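Local coordinates for protein CdiI toxin (PDB 4ZQU) that neutralises its cognate CdiA toxin as the immunity protein of a bacterial contact-dependent growth inhibition system, at residues 60-65 against 79-84. Numbering follows the deposited sequence.
Sequences HSRFVL and TFDLDL
Val-64 and Leu-65 pair in parallel with Thr-79 and Phe-80, as three backbone bonds of 2.8 to 3.0 Å show: Thr-79 N to Phe-63 O, Leu-65 N to Thr-79 O and Asp-81 N to Leu-65 O. All are close to straight, and the 13 residues joining the two short strands contain neither helix nor strand. Val-64 and Thr-79 put their side chains on one face of this two-stranded sheet, Leu-65 and Phe-80 on the other, where Leu-65 CB lies 3.9 Å from Phe-80 CD1. On the Val-64 face, the carboxylate of Asp-81 meets Arg-62 in a salt bridge. Asp-81 OD2 lies in the guanidinium plane and offers its anti lone pair to Arg-62 NH1 at 2.6 Å (angle 165°); the second bond, from Arg-62 NH2, is weak. Both nitrogens reach the same oxygen, so the pair is a one-oxygen grip and not a two-oxygen fork; the planes are 59° apart, in keeping with this. The bend of the arginine chain at chi3 (-71°) brings the guanidinium to Asp-81, and a water links NH1 to Thr-79 OG1. Beside this polar group, Val-64 CG1 touches Leu-84 CD2 at 3.7 Å, while Val-64 CG2 packs against Asp-81 CB. The other carboxylate oxygen, OD1, accepts weakly from Asp-83 N and Leu-84 N, making Asp-81 the N-cap of helix 82-85. Arg-62 NH2 also forms a salt bridge with Asp-33 of strand 30-41, and Leu-65 packs on Arg-29 of the CdiA-CT toxin chain. Held between two aspartates, Arg-62 probably stays charged and ties the residues leading into strand 64-65 to the capped start of helix 82-85, with Asp-81 dividing its oxygens between arginine and helix.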
ATOM      1  N   HIS B  60       9.839   4.107  17.510  1.00 41.17           N
ATOM      2  CA  HIS B  60      10.588   2.966  16.997  1.00 39.17           C
ATOM      3  C   HIS B  60      10.534   2.878  15.479  1.00 35.90           C
ATOM      4  O   HIS B  60      11.068   1.942  14.885  1.00 34.60           O
ATOM      5  CB  HIS B  60      10.063   1.667  17.606  1.00 39.98           C
ATOM      6  CG  HIS B  60      10.408   1.503  19.050  1.00 41.19           C
ATOM      7  ND1 HIS B  60       9.766   2.199  20.052  1.00 43.03           N
ATOM      8  CD2 HIS B  60      11.345   0.739  19.663  1.00 42.01           C
ATOM      9  CE1 HIS B  60      10.285   1.863  21.218  1.00 44.97           C
ATOM     10  NE2 HIS B  60      11.242   0.981  21.012  1.00 44.29           N
ATOM     11  N   SER B  61       9.889   3.856  14.854  1.00 35.57           N
ATOM     12  CA  SER B  61       9.765   3.873  13.405  1.00 32.97           C
ATOM     13  C   SER B  61      11.085   4.240  12.747  1.00 30.74           C
ATOM     14  O   SER B  61      11.838   5.070  13.258  1.00 30.05           O
ATOM     15  CB  SER B  61       8.670   4.848  12.972  1.00 34.76           C
ATOM     16  OG  SER B  61       8.501   4.828  11.567  1.00 32.17           O
ATOM     17  N   ARG B  62      11.357   3.614  11.608  1.00 29.51           N
ATOM     18  CA  ARG B  62      12.589   3.858  10.875  1.00 28.66           C
ATOM     19  C   ARG B  62      12.342   4.590   9.562  1.00 26.05           C
ATOM     20  O   ARG B  62      11.373   4.319   8.857  1.00 24.94           O
ATOM     21  CB  ARG B  62      13.314   2.542  10.600  1.00 30.30           C
ATOM     22  CG  ARG B  62      13.902   1.886  11.831  1.00 29.61           C
ATOM     23  CD  ARG B  62      14.671   0.639  11.454  1.00 28.51           C
ATOM     24  NE  ARG B  62      13.786  -0.442  11.034  1.00 29.02           N
ATOM     25  CZ  ARG B  62      14.153  -1.436  10.232  1.00 30.45           C
ATOM     26  NH1 ARG B  62      15.389  -1.480   9.750  1.00 29.15           N
ATOM     27  NH2 ARG B  62      13.284  -2.383   9.905  1.00 31.39           N
ATOM     28  N   PHE B  63      13.232   5.525   9.253  1.00 28.54           N
ATOM     29  CA  PHE B  63      13.221   6.238   7.985  1.00 29.18           C
ATOM     30  C   PHE B  63      14.205   5.544   7.049  1.00 29.20           C
ATOM     31  O   PHE B  63      15.399   5.834   7.063  1.00 31.10           O
ATOM     32  CB  PHE B  63      13.584   7.707   8.198  1.00 28.30           C
ATOM     33  CG  PHE B  63      13.396   8.564   6.988  1.00 27.62           C
ATOM     34  CD1 PHE B  63      12.186   8.583   6.320  1.00 28.22           C
ATOM     35  CD2 PHE B  63      14.423   9.372   6.532  1.00 29.38           C
ATOM     36  CE1 PHE B  63      12.009   9.380   5.208  1.00 29.44           C
ATOM     37  CE2 PHE B  63      14.251  10.173   5.421  1.00 30.24           C
ATOM     38  CZ  PHE B  63      13.043  10.178   4.758  1.00 29.65           C
ATOM     39  N   VAL B  64      13.695   4.621   6.241  1.00 28.72           N
ATOM     40  CA  VAL B  64      14.547   3.613   5.623  1.00 29.94           C
ATOM     41  C   VAL B  64      14.148   3.287   4.178  1.00 30.65           C
ATOM     42  O   VAL B  64      12.970   3.319   3.824  1.00 32.16           O
ATOM     43  CB  VAL B  64      14.535   2.323   6.495  1.00 25.90           C
ATOM     44  CG1 VAL B  64      13.106   1.895   6.801  1.00 23.17           C
ATOM     45  CG2 VAL B  64      15.332   1.188   5.857  1.00 23.17           C
ATOM     46  N   LEU B  65      15.148   3.001   3.347  1.00 30.17           N
ATOM     47  CA  LEU B  65      14.946   2.554   1.969  1.00 27.51           C
ATOM     48  C   LEU B  65      15.502   1.138   1.785  1.00 26.30           C
ATOM     49  O   LEU B  65      16.276   0.672   2.618  1.00 25.39           O
ATOM     50  CB  LEU B  65      15.612   3.527   0.995  1.00 26.32           C
ATOM     51  CG  LEU B  65      14.795   4.774   0.670  1.00 24.14           C
ATOM     52  CD1 LEU B  65      15.629   5.759  -0.124  1.00 25.25           C
ATOM     53  CD2 LEU B  65      13.541   4.386  -0.096  1.00 21.37           C
ATOM     54  N   THR B  79      18.041   5.503   6.214  1.00 34.05           N
ATOM     55  CA  THR B  79      18.836   4.300   6.436  1.00 32.29           C
ATOM     56  C   THR B  79      18.430   3.237   5.419  1.00 31.63           C
ATOM     57  O   THR B  79      17.572   3.484   4.569  1.00 29.69           O
ATOM     58  CB  THR B  79      18.675   3.755   7.871  1.00 31.28           C
ATOM     59  OG1 THR B  79      17.350   3.246   8.055  1.00 30.48           O
ATOM     60  CG2 THR B  79      18.938   4.854   8.892  1.00 28.00           C
ATOM     61  N   PHE B  80      19.046   2.061   5.494  1.00 32.17           N
ATOM     62  CA  PHE B  80      18.778   1.018   4.509  1.00 30.84           C
ATOM     63  C   PHE B  80      18.563  -0.352   5.144  1.00 33.14           C
ATOM     64  O   PHE B  80      19.267  -0.737   6.077  1.00 35.20           O
ATOM     65  CB  PHE B  80      19.919   0.950   3.492  1.00 28.75           C
ATOM     66  CG  PHE B  80      20.247   2.274   2.867  1.00 29.13           C
ATOM     67  CD1 PHE B  80      19.377   2.865   1.964  1.00 28.81           C
ATOM     68  CD2 PHE B  80      21.424   2.934   3.187  1.00 29.64           C
ATOM     69  CE1 PHE B  80      19.672   4.089   1.391  1.00 28.59           C
ATOM     70  CE2 PHE B  80      21.728   4.158   2.615  1.00 29.66           C
ATOM     71  CZ  PHE B  80      20.850   4.737   1.716  1.00 29.40           C
ATOM     72  N   ASP B  81      17.582  -1.081   4.621  1.00 32.06           N
ATOM     73  CA  ASP B  81      17.244  -2.407   5.123  1.00 32.25           C
ATOM     74  C   ASP B  81      16.543  -3.201   4.029  1.00 31.96           C
ATOM     75  O   ASP B  81      15.360  -2.992   3.761  1.00 31.18           O
ATOM     76  CB  ASP B  81      16.355  -2.305   6.364  1.00 32.02           C
ATOM     77  CG  ASP B  81      16.200  -3.630   7.089  1.00 32.70           C
ATOM     78  OD1 ASP B  81      16.523  -4.684   6.505  1.00 33.55           O
ATOM     79  OD2 ASP B  81      15.740  -3.617   8.248  1.00 34.27           O
ATOM     80  N   LEU B  82      17.271  -4.120   3.407  1.00 32.20           N
ATOM     81  CA  LEU B  82      16.737  -4.874   2.280  1.00 32.07           C
ATOM     82  C   LEU B  82      15.682  -5.899   2.696  1.00 33.52           C
ATOM     83  O   LEU B  82      14.720  -6.138   1.966  1.00 36.15           O
ATOM     84  CB  LEU B  82      17.870  -5.574   1.533  1.00 32.00           C
ATOM     85  CG  LEU B  82      17.494  -6.052   0.132  1.00 32.68           C
ATOM     86  CD1 LEU B  82      17.290  -4.861  -0.801  1.00 31.76           C
ATOM     87  CD2 LEU B  82      18.553  -7.001  -0.407  1.00 35.26           C
ATOM     88  N   ASP B  83      15.870  -6.501   3.865  1.00 31.81           N
ATOM     89  CA  ASP B  83      14.975  -7.551   4.349  1.00 32.99           C
ATOM     90  C   ASP B  83      13.599  -7.027   4.752  1.00 32.97           C
ATOM     91  O   ASP B  83      12.610  -7.764   4.713  1.00 34.68           O
ATOM     92  CB  ASP B  83      15.609  -8.282   5.532  1.00 35.33           C
ATOM     93  CG  ASP B  83      16.775  -9.152   5.120  1.00 41.52           C
ATOM     94  OD1 ASP B  83      16.775  -9.659   3.978  1.00 42.26           O
ATOM     95  OD2 ASP B  83      17.699  -9.323   5.940  1.00 46.13           O
ATOM     96  N   LEU B  84      13.545  -5.767   5.176  1.00 29.65           N
ATOM     97  CA  LEU B  84      12.274  -5.132   5.488  1.00 27.82           C
ATOM     98  C   LEU B  84      11.394  -5.090   4.245  1.00 27.37           C
ATOM     99  O   LEU B  84      10.226  -5.484   4.277  1.00 25.62           O
ATOM    100  CB  LEU B  84      12.495  -3.719   6.031  1.00 26.27           C
ATOM    101  CG  LEU B  84      11.234  -2.894   6.306  1.00 24.99           C
ATOM    102  CD1 LEU B  84      10.462  -3.458   7.486  1.00 23.87           C
ATOM    103  CD2 LEU B  84      11.563  -1.424   6.526  1.00 23.06           C
TER
HETATM  104  O   HOH W   1      17.373   0.943   9.456  1.00 28.46           O